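Local structure of putative gdp-fucose protein o-fucosyltransferase 1 (Caenorhabditis elegans, 3ZY2) at residues L191-R196 with S318-G323. The protein belongs to the GDP-fucose protein O-fucosyltransferase family, whose members have the two-domain GT-B fold, and binds guanosine-5'-diphosphate. Residues are numbered along the deposited sequence; the frame is centred on the assembly and turned at random.
Sequences LRWSSR and SLAIMG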
loop_
_atom_site.group_PDB
_atom_site.type_symbol
_atom_site.label_atom_id
_atom_site.label_comp_id
_atom_site.label_asym_id
_atom_site.label_seq_id
_atom_site.Cartn_x
_atom_site.Cartn_y
_atom_site.Cartn_z
ATOM N N LEU A 191 23.452 14.113 -6.343
ATOM C CA LEU A 191 23.442 13.156 -7.477
ATOM C C LEU A 191 24.184 13.799 -8.637
ATOM O O LEU A 191 23.636 14.635 -9.362
ATOM C CB LEU A 191 22.015 12.764 -7.881
ATOM C CG LEU A 191 21.159 12.121 -6.775
ATOM C CD1 LEU A 191 19.853 11.620 -7.328
ATOM C CD2 LEU A 191 21.849 11.008 -6.003
ATOM N N ARG A 192 25.442 13.395 -8.791
ATOM C CA ARG A 192 26.349 13.956 -9.792
ATOM C C ARG A 192 26.607 12.860 -10.814
ATOM O O ARG A 192 27.006 11.760 -10.443
ATOM C CB ARG A 192 27.663 14.354 -9.123
ATOM C CG ARG A 192 28.693 14.892 -10.120
ATOM C CD ARG A 192 29.892 15.471 -9.419
ATOM N NE ARG A 192 29.510 16.626 -8.595
ATOM C CZ ARG A 192 30.316 17.239 -7.734
ATOM N NH1 ARG A 192 31.573 16.833 -7.565
ATOM N NH2 ARG A 192 29.856 18.267 -7.039
ATOM N N TRP A 193 26.389 13.152 -12.097
ATOM C CA TRP A 193 26.590 12.142 -13.137
ATOM C C TRP A 193 27.976 11.546 -13.094
ATOM O O TRP A 193 28.971 12.240 -12.846
ATOM C CB TRP A 193 26.302 12.688 -14.546
ATOM C CG TRP A 193 24.902 13.218 -14.629
ATOM C CD1 TRP A 193 24.522 14.534 -14.601
ATOM C CD2 TRP A 193 23.696 12.447 -14.664
ATOM N NE1 TRP A 193 23.152 14.625 -14.646
ATOM C CE2 TRP A 193 22.618 13.363 -14.681
ATOM C CE3 TRP A 193 23.414 11.070 -14.689
ATOM C CZ2 TRP A 193 21.271 12.945 -14.711
ATOM C CZ3 TRP A 193 22.080 10.653 -14.732
ATOM C CH2 TRP A 193 21.026 11.596 -14.757
ATOM N N SER A 194 28.039 10.245 -13.380
ATOM C CA SER A 194 29.323 9.553 -13.452
ATOM C C SER A 194 30.238 10.292 -14.420
ATOM O O SER A 194 29.774 11.003 -15.350
ATOM C CB SER A 194 29.111 8.116 -13.921
ATOM O OG SER A 194 28.570 8.106 -15.244
ATOM N N SER A 195 31.535 10.151 -14.220
ATOM C CA SER A 195 32.478 10.808 -15.103
ATOM C C SER A 195 32.247 10.411 -16.562
ATOM O O SER A 195 32.372 11.244 -17.454
ATOM C CB SER A 195 33.903 10.510 -14.656
ATOM O OG SER A 195 34.168 9.134 -14.780
ATOM N N ARG A 196 31.882 9.158 -16.804
ATOM C CA ARG A 196 31.624 8.693 -18.176
ATOM C C ARG A 196 30.503 9.509 -18.829
ATOM O O ARG A 196 30.627 9.936 -19.987
ATOM C CB ARG A 196 31.284 7.210 -18.154
ATOM C CG ARG A 196 31.036 6.588 -19.531
ATOM C CD ARG A 196 30.490 5.168 -19.363
ATOM N NE ARG A 196 29.326 5.142 -18.472
ATOM C CZ ARG A 196 28.064 5.303 -18.862
ATOM N NH1 ARG A 196 27.754 5.477 -20.144
ATOM N NH2 ARG A 196 27.100 5.300 -17.963
ATOM N N SER A 318 21.356 12.653 -22.117
ATOM C CA SER A 318 20.413 13.763 -22.389
ATOM C C SER A 318 20.144 14.572 -21.133
ATOM O O SER A 318 20.150 15.798 -21.183
ATOM C CB SER A 318 19.091 13.288 -22.997
ATOM O OG SER A 318 19.288 12.885 -24.348
ATOM N N LEU A 319 19.867 13.902 -20.016
ATOM C CA LEU A 319 19.669 14.631 -18.759
ATOM C C LEU A 319 20.892 15.495 -18.410
ATOM O O LEU A 319 20.762 16.661 -17.972
ATOM C CB LEU A 319 19.392 13.637 -17.610
ATOM C CG LEU A 319 17.998 12.982 -17.672
ATOM C CD1 LEU A 319 17.989 11.798 -16.738
ATOM C CD2 LEU A 319 16.890 13.964 -17.275
ATOM N N ALA A 320 22.082 14.912 -18.560
ATOM C CA ALA A 320 23.310 15.620 -18.236
ATOM C C ALA A 320 23.484 16.856 -19.125
ATOM O O ALA A 320 23.836 17.933 -18.629
ATOM C CB ALA A 320 24.505 14.673 -18.366
ATOM N N ILE A 321 23.232 16.702 -20.424
ATOM C CA ILE A 321 23.333 17.838 -21.364
ATOM C C ILE A 321 22.362 18.940 -20.973
ATOM O O ILE A 321 22.712 20.102 -20.958
ATOM C CB ILE A 321 23.113 17.389 -22.826
ATOM C CG1 ILE A 321 24.291 16.511 -23.290
ATOM C CG2 ILE A 321 22.955 18.606 -23.779
ATOM C CD1 ILE A 321 23.991 15.726 -24.527
ATOM N N MET A 322 21.127 18.567 -20.649
ATOM C CA MET A 322 20.136 19.575 -20.270
ATOM C C MET A 322 20.545 20.272 -18.984
ATOM O O MET A 322 20.260 21.462 -18.814
ATOM C CB MET A 322 18.738 18.939 -20.161
ATOM C CG MET A 322 18.207 18.404 -21.513
ATOM S SD MET A 322 16.459 17.909 -21.519
ATOM C CE MET A 322 16.702 16.303 -20.771
ATOM N N GLY A 323 21.202 19.556 -18.067
ATOM C CA GLY A 323 21.661 20.186 -16.810
ATOM C C GLY A 323 22.759 21.209 -17.068
ATOM O O GLY A 323 22.931 22.160 -16.269
#
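Trp-193, in the extended run just before helix 195-208, passes alongside helix 315-324 and comes nearest to it at Ala-320, with 7.0 Å between their CA atoms. The indole of Trp-193 lies against the helix. Its CG lies beside the backbone N and anti to the carbonyl carbon (chi1 -57°), which carries the ring across to the helix. Ala-320 sits over one face of the indole at the pyrrole end. Ala-320 CB is 3.9 Å from the centroid of the Trp-193 five-membered ring and 17° off its normal, a CH-pi contact. Ala-320 CA backs this up, 3.7 Å from Trp-193 NE1. The benzo end meets Leu-319, whose side chain crosses that of Trp-193 at about a right angle. Leu-319 CB is 3.5 Å from Trp-193 CZ2, and Leu-319 CD1 is 3.6 Å from Trp-193 CH2.

In the GT-B fold two Rossmann-like domains face each other across a cleft. Helix 315-324 leads into strand 327-330 of the five-stranded parallel sheet, and 191-196 leads by way of helix 195-208 into strand 213-218 of the same sheet. Trp-193 NE1 is hydrogen-bonded to Glu-343 of helix 335-346, so the buried ring is tied to a second helix, and the ring also stacks with Phe-63. Leu-319 also packs on Phe-336 of that helix and on Phe-20, both in the guanosine-5'-diphosphate pocket. Its side chain lies about 7 Å from the bound nucleotide.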